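Local coordinates for protein N-acetylglucosamine-6-phosphate deacetylase (Thermotoga maritima, PDB 1O12) that probably removes the acetyl group from N-acetylglucosamine-6-phosphate, as a metal-dependent hydrolase of the NagA family that binds one divalent cation per subunit, at residues V183-H188 and V204-H209; F196-Y200 and L231-K235. All blocks are in the same frame, centred on the assembly; numbering follows the deposited sequence.

Contact 1. Residues V183-H188 and V204-H209; sequences VLSAGH and VKRITH. With FE (Fe (III) ion), chain C.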
ATOM      1  N   VAL A 183      -7.472  16.190 -19.481  1.00 31.23           N
ATOM      2  CA  VAL A 183      -7.142  15.007 -18.697  1.00 30.72           C
ATOM      3  C   VAL A 183      -8.125  14.889 -17.520  1.00 31.84           C
ATOM      4  O   VAL A 183      -8.330  15.859 -16.788  1.00 30.38           O
ATOM      5  CB  VAL A 183      -5.683  15.082 -18.105  1.00 31.33           C
ATOM      6  CG1 VAL A 183      -5.443  13.899 -17.149  1.00 29.84           C
ATOM      7  CG2 VAL A 183      -4.624  15.079 -19.223  1.00 27.74           C
ATOM      8  N   LEU A 184      -8.748  13.720 -17.355  1.00 31.42           N
ATOM      9  CA  LEU A 184      -9.660  13.499 -16.229  1.00 32.42           C
ATOM     10  C   LEU A 184      -8.894  12.993 -15.000  1.00 31.17           C
ATOM     11  O   LEU A 184      -7.936  12.248 -15.124  1.00 34.07           O
ATOM     12  CB  LEU A 184     -10.745  12.480 -16.597  1.00 32.55           C
ATOM     13  CG  LEU A 184     -11.787  12.963 -17.606  1.00 32.83           C
ATOM     14  CD1 LEU A 184     -12.876  11.901 -17.737  1.00 32.04           C
ATOM     15  CD2 LEU A 184     -12.385  14.306 -17.132  1.00 32.29           C
ATOM     16  N   SER A 185      -9.305  13.393 -13.812  1.00 30.30           N
ATOM     17  CA  SER A 185      -8.616  12.943 -12.609  1.00 31.47           C
ATOM     18  C   SER A 185      -9.636  12.685 -11.501  1.00 30.18           C
ATOM     19  O   SER A 185     -10.515  13.510 -11.266  1.00 33.92           O
ATOM     20  CB  SER A 185      -7.578  13.997 -12.147  1.00 31.33           C
ATOM     21  OG  SER A 185      -6.597  13.428 -11.266  1.00 30.32           O
ATOM     22  N   ALA A 186      -9.526  11.554 -10.821  1.00 28.37           N
ATOM     23  CA  ALA A 186     -10.477  11.219  -9.761  1.00 27.08           C
ATOM     24  C   ALA A 186     -10.025  11.813  -8.439  1.00 27.69           C
ATOM     25  O   ALA A 186      -8.840  11.749  -8.083  1.00 28.31           O
ATOM     26  CB  ALA A 186     -10.620   9.705  -9.638  1.00 21.32           C
ATOM     27  N   GLY A 187     -10.984  12.401  -7.728  1.00 29.27           N
ATOM     28  CA  GLY A 187     -10.732  13.018  -6.441  1.00 28.62           C
ATOM     29  C   GLY A 187     -12.033  13.505  -5.829  1.00 30.64           C
ATOM     30  O   GLY A 187     -13.035  13.679  -6.538  1.00 28.13           O
ATOM     31  N   HIS A 188     -12.018  13.710  -4.505  1.00 33.47           N
ATOM     32  CA  HIS A 188     -13.187  14.167  -3.744  1.00 34.61           C
ATOM     33  C   HIS A 188     -14.335  13.218  -3.987  1.00 34.93           C
ATOM     34  O   HIS A 188     -15.420  13.623  -4.362  1.00 36.75           O
ATOM     35  CB  HIS A 188     -13.552  15.575  -4.184  1.00 36.97           C
ATOM     36  CG  HIS A 188     -12.504  16.582  -3.845  1.00 41.64           C
ATOM     37  ND1 HIS A 188     -12.259  16.993  -2.546  1.00 41.75           N
ATOM     38  CD2 HIS A 188     -11.610  17.239  -4.624  1.00 42.04           C
ATOM     39  CE1 HIS A 188     -11.266  17.866  -2.544  1.00 42.92           C
ATOM     40  NE2 HIS A 188     -10.854  18.033  -3.791  1.00 43.34           N
ATOM     41  N   VAL A 204      -9.288   6.655 -17.669  1.00 35.69           N
ATOM     42  CA  VAL A 204      -8.982   7.620 -16.611  1.00 34.18           C
ATOM     43  C   VAL A 204      -7.857   7.005 -15.795  1.00 33.65           C
ATOM     44  O   VAL A 204      -8.040   5.939 -15.191  1.00 33.51           O
ATOM     45  CB  VAL A 204     -10.203   7.897 -15.671  1.00 34.60           C
ATOM     46  CG1 VAL A 204      -9.801   8.889 -14.593  1.00 30.58           C
ATOM     47  CG2 VAL A 204     -11.420   8.437 -16.497  1.00 33.84           C
ATOM     48  N   LYS A 205      -6.693   7.647 -15.765  1.00 31.60           N
ATOM     49  CA  LYS A 205      -5.600   7.052 -15.016  1.00 32.33           C
ATOM     50  C   LYS A 205      -4.870   7.981 -14.046  1.00 31.24           C
ATOM     51  O   LYS A 205      -3.656   7.896 -13.872  1.00 30.32           O
ATOM     52  CB  LYS A 205      -4.622   6.396 -15.994  1.00 33.85           C
ATOM     53  CG  LYS A 205      -5.257   5.299 -16.823  1.00 38.46           C
ATOM     54  CD  LYS A 205      -4.305   4.814 -17.897  1.00 44.53           C
ATOM     55  CE  LYS A 205      -4.850   3.599 -18.651  1.00 47.60           C
ATOM     56  NZ  LYS A 205      -3.840   3.128 -19.657  1.00 49.98           N
ATOM     57  N   ARG A 206      -5.628   8.823 -13.358  1.00 29.49           N
ATOM     58  CA  ARG A 206      -5.021   9.753 -12.436  1.00 30.10           C
ATOM     59  C   ARG A 206      -5.896  10.021 -11.185  1.00 30.39           C
ATOM     60  O   ARG A 206      -7.126  10.026 -11.260  1.00 29.64           O
ATOM     61  CB  ARG A 206      -4.751  11.042 -13.229  1.00 29.24           C
ATOM     62  CG  ARG A 206      -3.923  12.114 -12.576  1.00 29.42           C
ATOM     63  CD  ARG A 206      -3.926  13.313 -13.482  1.00 25.96           C
ATOM     64  NE  ARG A 206      -2.998  14.336 -13.058  1.00 27.78           N
ATOM     65  CZ  ARG A 206      -3.160  15.142 -12.010  1.00 28.48           C
ATOM     66  NH1 ARG A 206      -4.250  15.043 -11.262  1.00 23.02           N
ATOM     67  NH2 ARG A 206      -2.212  16.055 -11.723  1.00 25.01           N
ATOM     68  N   ILE A 207      -5.255  10.222 -10.036  1.00 31.37           N
ATOM     69  CA  ILE A 207      -5.967  10.540  -8.793  1.00 31.59           C
ATOM     70  C   ILE A 207      -5.486  11.901  -8.203  1.00 32.11           C
ATOM     71  O   ILE A 207      -4.273  12.133  -8.061  1.00 30.48           O
ATOM     72  CB  ILE A 207      -5.796   9.414  -7.789  1.00 32.64           C
ATOM     73  CG1 ILE A 207      -6.515   8.171  -8.324  1.00 32.14           C
ATOM     74  CG2 ILE A 207      -6.356   9.841  -6.418  1.00 34.92           C
ATOM     75  CD1 ILE A 207      -6.452   6.986  -7.417  1.00 32.09           C
ATOM     76  N   THR A 208      -6.445  12.792  -7.900  1.00 31.42           N
ATOM     77  CA  THR A 208      -6.177  14.147  -7.389  1.00 32.06           C
ATOM     78  C   THR A 208      -5.824  14.139  -5.891  1.00 32.61           C
ATOM     79  O   THR A 208      -6.523  13.531  -5.072  1.00 32.71           O
ATOM     80  CB  THR A 208      -7.407  15.108  -7.723  1.00 32.55           C
ATOM     81  OG1 THR A 208      -7.547  15.190  -9.141  1.00 29.80           O
ATOM     82  CG2 THR A 208      -7.214  16.533  -7.184  1.00 27.36           C
ATOM     83  N   HIS A 209      -4.752  14.862  -5.567  1.00 33.88           N
ATOM     84  CA  HIS A 209      -4.126  14.903  -4.236  1.00 37.10           C
ATOM     85  C   HIS A 209      -4.470  13.713  -3.336  1.00 37.34           C
ATOM     86  O   HIS A 209      -5.294  13.797  -2.423  1.00 37.60           O
ATOM     87  CB  HIS A 209      -4.325  16.251  -3.505  1.00 39.46           C
ATOM     88  CG  HIS A 209      -5.742  16.705  -3.405  1.00 40.56           C
ATOM     89  ND1 HIS A 209      -6.786  15.844  -3.164  1.00 41.59           N
ATOM     90  CD2 HIS A 209      -6.287  17.941  -3.510  1.00 42.43           C
ATOM     91  CE1 HIS A 209      -7.917  16.529  -3.131  1.00 42.15           C
ATOM     92  NE2 HIS A 209      -7.641  17.802  -3.340  1.00 42.39           N
TER
HETATM   93 FE    FE C 401      -9.227  19.492  -3.350  0.97 67.19          FE
HETATM   94  O   HOH W   1      -6.137  10.381 -16.685  1.00 28.10           O
HETATM   95  O   HOH W   2      -9.160  13.407  -3.617  1.00 35.10           O
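Two neighbouring strands of the amidohydrolase TIM barrel, 183-186 and 206-207, end here in the metal site, where H188 and H209 both hold the iron(III) ion. H188 NE2 lies 2.2 Å from the iron and H209 NE2 2.3 Å; E127 completes the protein ligands. The imidazoles cross almost perpendicularly, planes at 85°, and their NE2 atoms come within 3.3 Å of each other because both bind the iron. H188 ND1 is hydrogen-bonded to the carbonyl of K135; H209 has T208 CG2 over one face and a weak hydrogen bond from ND1 to N212 O.

Before the histidines the backbones join through a single bridge, A186 with I207. A186 N donates to R206 O at 2.9 Å, and T208 N donates to A186 O at 2.6 Å. Beside this bridge S185 OG, anti to its own backbone nitrogen (chi1 -161°), reaches two side chains of 204-209. R206 NH1 donates to it at 2.8 Å, with S185 OG in the guanidinium plane, and T208 OG1 shares a hydrogen bond with it at 2.9 Å. T208 OG1 also bonds T163, and the extended R206 carries salt bridges to E336 and E237. Towards the strand starts, L184 CD1 packs on V204 CG2 at 4.0 Å, and one water links L184 O to K205 N.

The buried guanidinium is thus matched by two carboxylates and a hydroxyl, which probably keeps it charged and fixes its rotation. Since E237 also accepts from H209 N, this polar network links the backbone of a metal ligand to strand 235-239.

Contact 2. Residues F196-Y200 and L231-K235; sequences FMKFY and LDDVK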
ATOM      1  N   PHE A 196     -14.608   3.191  -9.651  1.00 39.72           N
ATOM      2  CA  PHE A 196     -13.445   3.847 -10.203  1.00 39.11           C
ATOM      3  C   PHE A 196     -13.036   3.063 -11.447  1.00 40.39           C
ATOM      4  O   PHE A 196     -12.713   3.655 -12.474  1.00 41.21           O
ATOM      5  CB  PHE A 196     -12.296   3.842  -9.200  1.00 37.87           C
ATOM      6  CG  PHE A 196     -10.989   4.215  -9.798  1.00 35.09           C
ATOM      7  CD1 PHE A 196     -10.634   5.542  -9.942  1.00 35.72           C
ATOM      8  CD2 PHE A 196     -10.139   3.238 -10.275  1.00 33.66           C
ATOM      9  CE1 PHE A 196      -9.439   5.891 -10.560  1.00 36.79           C
ATOM     10  CE2 PHE A 196      -8.948   3.573 -10.897  1.00 35.11           C
ATOM     11  CZ  PHE A 196      -8.593   4.892 -11.041  1.00 36.13           C
HETATM   12  N   MSE A 197     -13.053   1.732 -11.349  1.00 41.46           N
HETATM   13  CA  MSE A 197     -12.675   0.858 -12.469  1.00 43.91           C
HETATM   14  C   MSE A 197     -13.478   1.086 -13.757  1.00 43.94           C
HETATM   15  O   MSE A 197     -12.973   0.856 -14.874  1.00 42.56           O
HETATM   16  CB  MSE A 197     -12.800  -0.611 -12.065  1.00 46.00           C
HETATM   17  CG  MSE A 197     -11.704  -1.085 -11.148  1.00 52.26           C
HETATM   18 SE   MSE A 197      -9.911  -1.112 -12.004  1.00 63.85          SE
HETATM   19  CE  MSE A 197     -10.113  -2.739 -13.076  1.00 57.78           C
ATOM     20  N   LYS A 198     -14.728   1.506 -13.600  1.00 42.10           N
ATOM     21  CA  LYS A 198     -15.555   1.775 -14.756  1.00 43.21           C
ATOM     22  C   LYS A 198     -14.841   2.867 -15.538  1.00 42.67           C
ATOM     23  O   LYS A 198     -14.838   2.866 -16.773  1.00 42.31           O
ATOM     24  CB  LYS A 198     -16.930   2.275 -14.319  1.00 46.27           C
ATOM     25  CG  LYS A 198     -18.114   1.466 -14.844  1.00 50.87           C
ATOM     26  CD  LYS A 198     -19.228   1.366 -13.775  1.00 54.03           C
ATOM     27  CE  LYS A 198     -18.820   0.480 -12.572  1.00 54.96           C
ATOM     28  NZ  LYS A 198     -19.787   0.523 -11.413  1.00 55.12           N
ATOM     29  N   PHE A 199     -14.218   3.793 -14.814  1.00 41.08           N
ATOM     30  CA  PHE A 199     -13.508   4.875 -15.464  1.00 40.20           C
ATOM     31  C   PHE A 199     -12.094   4.521 -15.858  1.00 39.89           C
ATOM     32  O   PHE A 199     -11.575   5.054 -16.823  1.00 40.29           O
ATOM     33  CB  PHE A 199     -13.504   6.124 -14.593  1.00 40.12           C
ATOM     34  CG  PHE A 199     -14.809   6.835 -14.576  1.00 39.60           C
ATOM     35  CD1 PHE A 199     -15.828   6.419 -13.736  1.00 40.23           C
ATOM     36  CD2 PHE A 199     -15.036   7.904 -15.428  1.00 38.58           C
ATOM     37  CE1 PHE A 199     -17.063   7.067 -13.751  1.00 41.16           C
ATOM     38  CE2 PHE A 199     -16.259   8.545 -15.445  1.00 38.86           C
ATOM     39  CZ  PHE A 199     -17.275   8.125 -14.603  1.00 38.93           C
ATOM     40  N   TYR A 200     -11.468   3.628 -15.108  1.00 40.62           N
ATOM     41  CA  TYR A 200     -10.116   3.210 -15.414  1.00 40.64           C
ATOM     42  C   TYR A 200     -10.102   2.425 -16.711  1.00 41.77           C
ATOM     43  O   TYR A 200      -9.145   2.490 -17.463  1.00 41.51           O
ATOM     44  CB  TYR A 200      -9.576   2.329 -14.303  1.00 40.76           C
ATOM     45  CG  TYR A 200      -8.220   1.737 -14.612  1.00 40.66           C
ATOM     46  CD1 TYR A 200      -7.061   2.522 -14.533  1.00 38.76           C
ATOM     47  CD2 TYR A 200      -8.090   0.375 -14.965  1.00 39.96           C
ATOM     48  CE1 TYR A 200      -5.802   1.978 -14.785  1.00 39.34           C
ATOM     49  CE2 TYR A 200      -6.825  -0.188 -15.222  1.00 38.44           C
ATOM     50  CZ  TYR A 200      -5.692   0.620 -15.124  1.00 40.66           C
ATOM     51  OH  TYR A 200      -4.445   0.077 -15.318  1.00 41.31           O
ATOM     52  N   LEU A 231      -3.184  -0.171  -9.033  1.00 34.28           N
ATOM     53  CA  LEU A 231      -2.972   0.013 -10.463  1.00 34.85           C
ATOM     54  C   LEU A 231      -1.676   0.734 -10.795  1.00 36.21           C
ATOM     55  O   LEU A 231      -1.494   1.921 -10.489  1.00 35.01           O
ATOM     56  CB  LEU A 231      -4.162   0.767 -11.062  1.00 34.91           C
ATOM     57  CG  LEU A 231      -5.492   0.103 -10.711  1.00 36.16           C
ATOM     58  CD1 LEU A 231      -6.634   1.023 -11.084  1.00 35.28           C
ATOM     59  CD2 LEU A 231      -5.596  -1.274 -11.414  1.00 34.41           C
ATOM     60  N   ASP A 232      -0.784   0.008 -11.458  1.00 38.24           N
ATOM     61  CA  ASP A 232       0.523   0.533 -11.830  1.00 39.81           C
ATOM     62  C   ASP A 232       0.597   1.726 -12.767  1.00 38.89           C
ATOM     63  O   ASP A 232       1.541   2.494 -12.677  1.00 38.12           O
ATOM     64  CB  ASP A 232       1.361  -0.602 -12.375  1.00 45.09           C
ATOM     65  CG  ASP A 232       1.863  -1.513 -11.270  1.00 51.75           C
ATOM     66  OD1 ASP A 232       1.063  -1.819 -10.326  1.00 54.64           O
ATOM     67  OD2 ASP A 232       3.058  -1.917 -11.348  1.00 54.12           O
ATOM     68  N   ASP A 233      -0.383   1.898 -13.652  1.00 37.68           N
ATOM     69  CA  ASP A 233      -0.357   3.039 -14.565  1.00 36.93           C
ATOM     70  C   ASP A 233      -1.282   4.208 -14.189  1.00 35.27           C
ATOM     71  O   ASP A 233      -1.553   5.063 -15.021  1.00 35.44           O
ATOM     72  CB  ASP A 233      -0.676   2.585 -15.977  1.00 35.83           C
ATOM     73  CG  ASP A 233      -1.971   1.885 -16.047  1.00 37.92           C
ATOM     74  OD1 ASP A 233      -2.362   1.471 -17.156  1.00 37.84           O
ATOM     75  OD2 ASP A 233      -2.602   1.745 -14.970  1.00 40.29           O
ATOM     76  N   VAL A 234      -1.778   4.215 -12.958  1.00 33.37           N
ATOM     77  CA  VAL A 234      -2.613   5.305 -12.433  1.00 33.11           C
ATOM     78  C   VAL A 234      -1.610   6.163 -11.669  1.00 33.47           C
ATOM     79  O   VAL A 234      -0.922   5.659 -10.768  1.00 34.16           O
ATOM     80  CB  VAL A 234      -3.658   4.813 -11.385  1.00 31.81           C
ATOM     81  CG1 VAL A 234      -4.143   5.985 -10.544  1.00 29.38           C
ATOM     82  CG2 VAL A 234      -4.819   4.162 -12.063  1.00 29.17           C
ATOM     83  N   LYS A 235      -1.506   7.440 -12.002  1.00 32.22           N
ATOM     84  CA  LYS A 235      -0.549   8.268 -11.280  1.00 32.27           C
ATOM     85  C   LYS A 235      -1.247   8.972 -10.109  1.00 31.37           C
ATOM     86  O   LYS A 235      -2.451   9.232 -10.172  1.00 31.53           O
ATOM     87  CB  LYS A 235       0.096   9.285 -12.226  1.00 32.48           C
ATOM     88  CG  LYS A 235       0.705   8.674 -13.481  1.00 32.78           C
ATOM     89  CD  LYS A 235       1.645   9.670 -14.155  1.00 35.70           C
ATOM     90  CE  LYS A 235       2.240   9.117 -15.440  1.00 37.51           C
ATOM     91  NZ  LYS A 235       2.758   7.723 -15.251  1.00 41.24           N
TER
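With CG anti to the backbone nitrogen in both Y200 (chi1 174°) and F196 (chi1 167°), helix 193-200 places the two rings, one helical turn apart, against L231 and V234. L231 CD1 sits in the angle between a face of Y200 and the edge of F196. It lies over the centre of the Y200 ring, 3.8 Å from the centroid, in a CH-pi contact, and 3.4 Å from F196 CE2. The selenium of selenomethionine M197 also approaches this methyl. V234 CG2 fills in beside both aromatics, 3.6 Å from Y200 CE1 and 4.0 Å from F196 CZ.

At the outer end, Y200 OH donates over 2.5 Å to D233 OD2, which accepts on its syn lone pair; the carboxylate plane is turned 66° from the ring. A phenylalanine in place of Y200 would probably keep the ring over L231 but leave D233 OD2 without its hydroxyl partner and the carboxylate freer to turn. D233 OD1 has a long, weak ion pair with K205.

L231 to V234 form a type I beta turn linking helix 223-230 to strand 235-239, so the contact joins an outer helix of the TIM barrel to a helix-to-strand loop.

In the fold
Contact 1 is buried and reaches the metal; contact 2 is only partly buried and lies farther from the middle of the chain, and the centres of the two contacts are about 9 Å apart. They interlock along the sequence: helix 193-200, which supplies one side of contact 2, connects the two strands of contact 1, and the 231-235 turn leads into the next parallel strand. Direct links follow, with probable backbone hydrogen bonds from K235 N to K205 O and from V204 N to F199 O, and I207 CG1 packing on V234 CG1. Inside, polar groups and metal ligation dominate; outside, aromatic and aliphatic packing does, with one tyrosine-aspartate bond at its margin.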